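Local coordinates for 3-hydroxyacyl-CoA dehydrogenase type-2 (Mycobacterium avium, PDB 3PPI), which probably catalyses the NAD-dependent interconversion of 3-hydroxyacyl-CoA and 3-oxoacyl-CoA thioesters, as a member of the short-chain dehydrogenase/reductase superfamily, at residues T83-E88 against Y145-L150; S32-G37 against V58-A63. One frame throughout, in Å; residues are numbered along the deposited sequence.

Interaction 1: residues T83-E88 against Y145-L150; sequences TNVTSE and YNVARL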
loop_
_atom_site.group_PDB
_atom_site.type_symbol
_atom_site.label_atom_id
_atom_site.label_comp_id
_atom_site.label_asym_id
_atom_site.label_seq_id
_atom_site.Cartn_x
_atom_site.Cartn_y
_atom_site.Cartn_z
ATOM N N THR A 83 21.944 -23.384 -13.844
ATOM C CA THR A 83 20.543 -23.066 -14.152
ATOM C C THR A 83 20.346 -21.653 -14.675
ATOM O O THR A 83 20.687 -20.684 -14.016
ATOM C CB THR A 83 19.636 -23.228 -12.913
ATOM O OG1 THR A 83 19.872 -24.498 -12.307
ATOM C CG2 THR A 83 18.160 -23.119 -13.311
ATOM N N ASN A 84 19.779 -21.569 -15.872
ATOM C CA ASN A 84 19.289 -20.337 -16.449
ATOM C C ASN A 84 17.796 -20.281 -16.139
ATOM O O ASN A 84 17.023 -21.088 -16.670
ATOM C CB ASN A 84 19.526 -20.340 -17.960
ATOM C CG ASN A 84 19.097 -19.050 -18.631
ATOM O OD1 ASN A 84 18.317 -18.272 -18.091
ATOM N ND2 ASN A 84 19.593 -18.832 -19.827
ATOM N N VAL A 85 17.394 -19.324 -15.295
ATOM C CA VAL A 85 16.019 -19.268 -14.794
ATOM C C VAL A 85 14.967 -19.020 -15.874
ATOM O O VAL A 85 13.796 -19.322 -15.653
ATOM C CB VAL A 85 15.836 -18.214 -13.682
ATOM C CG1 VAL A 85 16.592 -18.630 -12.434
ATOM C CG2 VAL A 85 16.262 -16.816 -14.182
ATOM N N THR A 86 15.382 -18.493 -17.029
ATOM C CA THR A 86 14.468 -18.278 -18.160
ATOM C C THR A 86 14.324 -19.505 -19.084
ATOM O O THR A 86 13.551 -19.473 -20.041
ATOM C CB THR A 86 14.895 -17.044 -18.986
ATOM O OG1 THR A 86 16.159 -17.280 -19.631
ATOM C CG2 THR A 86 15.011 -15.821 -18.070
ATOM N N SER A 87 15.062 -20.578 -18.808
ATOM C CA SER A 87 14.994 -21.796 -19.630
ATOM C C SER A 87 14.225 -22.916 -18.916
ATOM O O SER A 87 14.628 -23.361 -17.845
ATOM C CB SER A 87 16.413 -22.259 -19.993
ATOM O OG SER A 87 16.450 -23.643 -20.294
ATOM N N GLU A 88 13.129 -23.372 -19.515
ATOM C CA GLU A 88 12.347 -24.479 -18.941
ATOM C C GLU A 88 13.201 -25.727 -18.720
ATOM O O GLU A 88 13.185 -26.308 -17.630
ATOM C CB GLU A 88 11.157 -24.832 -19.833
ATOM C CG GLU A 88 10.399 -26.086 -19.375
ATOM C CD GLU A 88 9.098 -26.272 -20.120
ATOM O OE1 GLU A 88 8.190 -25.415 -19.962
ATOM O OE2 GLU A 88 8.988 -27.270 -20.876
ATOM N N TYR A 145 8.706 -16.084 -12.653
ATOM C CA TYR A 145 7.483 -16.822 -12.981
ATOM C C TYR A 145 7.813 -18.213 -13.506
ATOM O O TYR A 145 7.140 -19.183 -13.157
ATOM C CB TYR A 145 6.611 -16.070 -13.967
ATOM C CG TYR A 145 5.203 -16.619 -14.070
ATOM C CD1 TYR A 145 4.272 -16.355 -13.081
ATOM C CD2 TYR A 145 4.825 -17.437 -15.121
ATOM C CE1 TYR A 145 2.978 -16.858 -13.150
ATOM C CE2 TYR A 145 3.526 -17.953 -15.210
ATOM C CZ TYR A 145 2.610 -17.650 -14.225
ATOM O OH TYR A 145 1.323 -18.127 -14.285
ATOM N N ASN A 146 8.879 -18.318 -14.302
ATOM C CA ASN A 146 9.286 -19.600 -14.881
ATOM C C ASN A 146 9.731 -20.586 -13.797
ATOM O O ASN A 146 9.339 -21.749 -13.819
ATOM C CB ASN A 146 10.408 -19.421 -15.914
ATOM C CG ASN A 146 10.648 -20.677 -16.752
ATOM O OD1 ASN A 146 9.715 -21.219 -17.377
ATOM N ND2 ASN A 146 11.906 -21.138 -16.789
ATOM N N VAL A 147 10.538 -20.116 -12.854
ATOM C CA VAL A 147 10.959 -20.956 -11.735
ATOM C C VAL A 147 9.717 -21.365 -10.921
ATOM O O VAL A 147 9.527 -22.544 -10.616
ATOM C CB VAL A 147 12.005 -20.243 -10.846
ATOM C CG1 VAL A 147 12.326 -21.068 -9.598
ATOM C CG2 VAL A 147 13.277 -19.973 -11.651
ATOM N N ALA A 148 8.847 -20.397 -10.633
ATOM C CA ALA A 148 7.690 -20.649 -9.778
ATOM C C ALA A 148 6.715 -21.662 -10.381
ATOM O O ALA A 148 6.212 -22.534 -9.656
ATOM C CB ALA A 148 6.961 -19.353 -9.453
ATOM N N ARG A 149 6.416 -21.528 -11.681
ATOM C CA ARG A 149 5.441 -22.394 -12.298
ATOM C C ARG A 149 5.927 -23.847 -12.314
ATOM O O ARG A 149 5.164 -24.757 -12.002
ATOM C CB ARG A 149 5.031 -21.889 -13.690
ATOM C CG ARG A 149 5.986 -22.209 -14.790
ATOM C CD ARG A 149 5.739 -21.418 -16.094
ATOM N NE ARG A 149 6.809 -21.815 -17.013
ATOM C CZ ARG A 149 6.791 -22.886 -17.802
ATOM N NH1 ARG A 149 5.716 -23.667 -17.893
ATOM N NH2 ARG A 149 7.867 -23.184 -18.515
ATOM N N LEU A 150 7.202 -24.049 -12.621
ATOM C CA LEU A 150 7.757 -25.391 -12.751
ATOM C C LEU A 150 7.960 -26.053 -11.379
ATOM O O LEU A 150 7.617 -27.241 -11.188
ATOM C CB LEU A 150 9.068 -25.343 -13.558
ATOM C CG LEU A 150 8.897 -24.886 -15.015
ATOM C CD1 LEU A 150 10.241 -24.550 -15.705
ATOM C CD2 LEU A 150 8.141 -25.965 -15.817
HETATM O O HOH W 1 5.811 -26.034 -19.490
#

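Interaction 2: residues S32-G37 against V58-A63; sequences SAIVSG and VIADLA. With MG (magnesium ion), chain F.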
loop_
_atom_site.group_PDB
_atom_site.type_symbol
_atom_site.label_atom_id
_atom_site.label_comp_id
_atom_site.label_asym_id
_atom_site.label_seq_id
_atom_site.Cartn_x
_atom_site.Cartn_y
_atom_site.Cartn_z
ATOM N N SER A 32 13.554 -31.287 0.242
ATOM C CA SER A 32 14.588 -30.547 -0.463
ATOM C C SER A 32 14.068 -29.203 -0.971
ATOM O O SER A 32 12.849 -28.966 -1.040
ATOM C CB SER A 32 15.144 -31.366 -1.623
ATOM O OG SER A 32 14.108 -31.750 -2.506
ATOM N N ALA A 33 15.017 -28.345 -1.333
ATOM C CA ALA A 33 14.752 -26.975 -1.736
ATOM C C ALA A 33 15.669 -26.594 -2.895
ATOM O O ALA A 33 16.769 -27.147 -3.039
ATOM C CB ALA A 33 14.982 -26.053 -0.574
ATOM N N ILE A 34 15.205 -25.664 -3.721
ATOM C CA ILE A 34 16.025 -25.047 -4.777
ATOM C C ILE A 34 16.174 -23.563 -4.450
ATOM O O ILE A 34 15.185 -22.887 -4.144
ATOM C CB ILE A 34 15.358 -25.173 -6.174
ATOM C CG1 ILE A 34 15.358 -26.619 -6.664
ATOM C CG2 ILE A 34 16.079 -24.294 -7.218
ATOM C CD1 ILE A 34 14.322 -26.867 -7.751
ATOM N N VAL A 35 17.393 -23.047 -4.515
ATOM C CA VAL A 35 17.604 -21.612 -4.366
ATOM C C VAL A 35 18.188 -21.062 -5.645
ATOM O O VAL A 35 19.319 -21.423 -6.011
ATOM C CB VAL A 35 18.539 -21.287 -3.179
ATOM C CG1 VAL A 35 18.743 -19.787 -3.047
ATOM C CG2 VAL A 35 17.969 -21.866 -1.866
ATOM N N SER A 36 17.419 -20.229 -6.352
ATOM C CA SER A 36 17.949 -19.540 -7.533
ATOM C C SER A 36 18.869 -18.420 -7.059
ATOM O O SER A 36 18.655 -17.838 -6.007
ATOM C CB SER A 36 16.836 -19.050 -8.488
ATOM O OG SER A 36 16.207 -17.857 -8.054
ATOM N N GLY A 37 19.924 -18.146 -7.821
ATOM C CA GLY A 37 21.009 -17.280 -7.357
ATOM C C GLY A 37 21.766 -17.831 -6.157
ATOM O O GLY A 37 22.354 -17.068 -5.380
ATOM N N VAL A 58 19.459 -27.525 -3.708
ATOM C CA VAL A 58 20.035 -27.352 -5.024
ATOM C C VAL A 58 20.418 -25.893 -5.191
ATOM O O VAL A 58 19.592 -24.997 -5.005
ATOM C CB VAL A 58 19.071 -27.775 -6.116
ATOM C CG1 VAL A 58 19.583 -27.326 -7.497
ATOM C CG2 VAL A 58 18.878 -29.278 -6.059
ATOM N N ILE A 59 21.698 -25.669 -5.474
ATOM C CA ILE A 59 22.228 -24.359 -5.775
ATOM C C ILE A 59 22.017 -24.158 -7.276
ATOM O O ILE A 59 22.721 -24.757 -8.079
ATOM C CB ILE A 59 23.738 -24.274 -5.430
ATOM C CG1 ILE A 59 23.954 -24.419 -3.927
ATOM C CG2 ILE A 59 24.341 -22.969 -5.931
ATOM C CD1 ILE A 59 25.243 -25.222 -3.555
ATOM N N ALA A 60 21.013 -23.369 -7.633
ATOM C CA ALA A 60 20.636 -23.117 -9.019
ATOM C C ALA A 60 21.196 -21.773 -9.436
ATOM O O ALA A 60 20.683 -20.724 -9.034
ATOM C CB ALA A 60 19.116 -23.125 -9.178
ATOM N N ASP A 61 22.248 -21.798 -10.240
ATOM C CA ASP A 61 22.950 -20.580 -10.603
ATOM C C ASP A 61 23.736 -20.801 -11.903
ATOM O O ASP A 61 23.964 -21.941 -12.298
ATOM C CB ASP A 61 23.900 -20.195 -9.464
ATOM C CG ASP A 61 24.143 -18.719 -9.382
ATOM O OD1 ASP A 61 24.494 -18.136 -10.434
ATOM O OD2 ASP A 61 23.978 -18.135 -8.274
ATOM N N LEU A 62 24.121 -19.712 -12.569
ATOM C CA LEU A 62 24.997 -19.786 -13.737
ATOM C C LEU A 62 26.476 -19.652 -13.349
ATOM O O LEU A 62 27.349 -19.999 -14.135
ATOM C CB LEU A 62 24.619 -18.728 -14.778
ATOM C CG LEU A 62 23.347 -18.983 -15.599
ATOM C CD1 LEU A 62 23.072 -17.785 -16.503
ATOM C CD2 LEU A 62 23.475 -20.284 -16.413
ATOM N N ALA A 63 26.751 -19.145 -12.145
ATOM C CA ALA A 63 28.127 -19.041 -11.629
ATOM C C ALA A 63 28.664 -20.414 -11.231
ATOM O O ALA A 63 28.575 -20.816 -10.060
ATOM C CB ALA A 63 28.176 -18.070 -10.431
HETATM MG MG MG F . 23.421 -14.813 -6.018
HETATM O O HOH W 2 24.903 -15.740 -7.700
HETATM O O HOH W 3 21.493 -14.203 -4.664
HETATM O O HOH W 4 22.395 -14.112 -7.916
#

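Interaction 1: residues T83-E88 against Y145-L150
Asn146 turns its amide from helix 130-156 into the loop at residues 83-88. The helix lies near enough to put its CB 3.4 Å from Val85 O, and the side chain points at the loop: CG, anti to the backbone N (chi1 -168°), carries the amide on so that ND2 faces Val85 O. At the tip the two ends of the amide do different work. ND2 donates to Val85 O over 2.9 Å in a nearly straight bond (161° at the hydrogen); Val85 O lies close to the plane of the Asn146 amide, while ND2 stands above the plane of the Val85 carbonyl. OD1 is gripped side-on by Arg149, whose NE (3.0 Å) and NH2 (2.9 Å) both donate to it. The guanidinium thus fixes the amide's rotation and keeps ND2 turned to the loop, a task for which asparagine, donor and acceptor at once, is well suited.

The loop follows strand 78-82 of the Rossmann-type sheet and leads into helix 88-98. An Asx turn at Asn84 and a type I turn from Asn84 to Ser87 shape it, and Ser87 is the N-cap, its OG accepting from Ser90 N.

Glu88, the first residue of that helix, reaches back with an extended chain. OE1 forms a salt bridge with Arg149 NH2 (2.7 Å), using its anti lone pair; the carboxylate and guanidinium planes are turned 42° apart. Water 1 links the same OE1 to Arg149 NH1, which also donates to Ala128 O of the second subunit, so one guanidinium ties the loop to the subunit interface. Leu150 sets CD2 above one face of the guanidinium, toward its rim, and its CD1 packs 4.0 Å from Glu88 CG. The branched side chains of Val85 and Val147 meet through CG1 and CG2 at 3.7 Å.

Interaction 2: residues S32-G37 against V58-A63
The carboxylate of Asp61 brings OD2 into close approach with the backbone of Gly37, 3.1 Å from its C atom, while Ala63 N reaches OD1 from above the carboxylate plane. The hydrogen bond from Ala63 N to OD1 makes an Asx turn, curling the chain after the strand toward helix 64-74. OD2 accepts from Ala39 N, in the glycine-rich loop, and from water 2 at 2.6 Å. The carboxylate therefore holds two turns at the strand ends, and aspartate, short and with two acceptors, fits the place.

Water 2 is also a ligand of a magnesium ion, which takes Gly37 O at 2.6 Å, rather long for this metal, together with waters 3 and 4; Gly40 belongs to the same site. The backbone of Gly37 lies directly against the ion and has a positive phi of 64°, which suits glycine.

Behind these ends, strands 31-36 and 56-61 run parallel in the beta-alpha-beta crossover that opens a Rossmann fold, with helix 41-52 between them. An acidic residue ending the second strand is consistent with a preference for NAD over NADP, as in relatives where it binds the adenosine ribose. Val35 is held through both its N and its O: N donates to Val58 O (3.0 Å), and O accepts from Ala60 N. Val58 N donates to Ala33 O, and beyond the strand Gly37 N makes a weak bond to Ala60 O.

Ile34, Val58 and Ala60 share one sheet face. Ile34 CG1 lies beside Val58 CB (3.9 Å), whereas CG2, anti to the backbone N, reaches Ala60 CB at 3.8 Å. Helix 88-98 covers Ile34 and Val58; on the other face, Val35 and Ile59 pack against helix 41-52.

How the interactions relate
Both contacts are largely buried, but they lie at different places in the fold. Interaction 2 lies within the central sheet and relies on regular backbone bonds and aliphatic side chains; polar side-chain chemistry gathers at the strand ends. Interaction 1 joins a loop to a helix and depends on an amide, a guanidinium and a carboxylate, with the second subunit close by and Glu88 at its more open margin. The two meet directly: Thr83 N lies 2.9 Å from Asp61 O, probably hydrogen-bonded, and Thr83 OG1 packs 3.5 Å from Ala60 CB. Helix 88-98 is also shared, starting in interaction 1 and covering one sheet face in interaction 2.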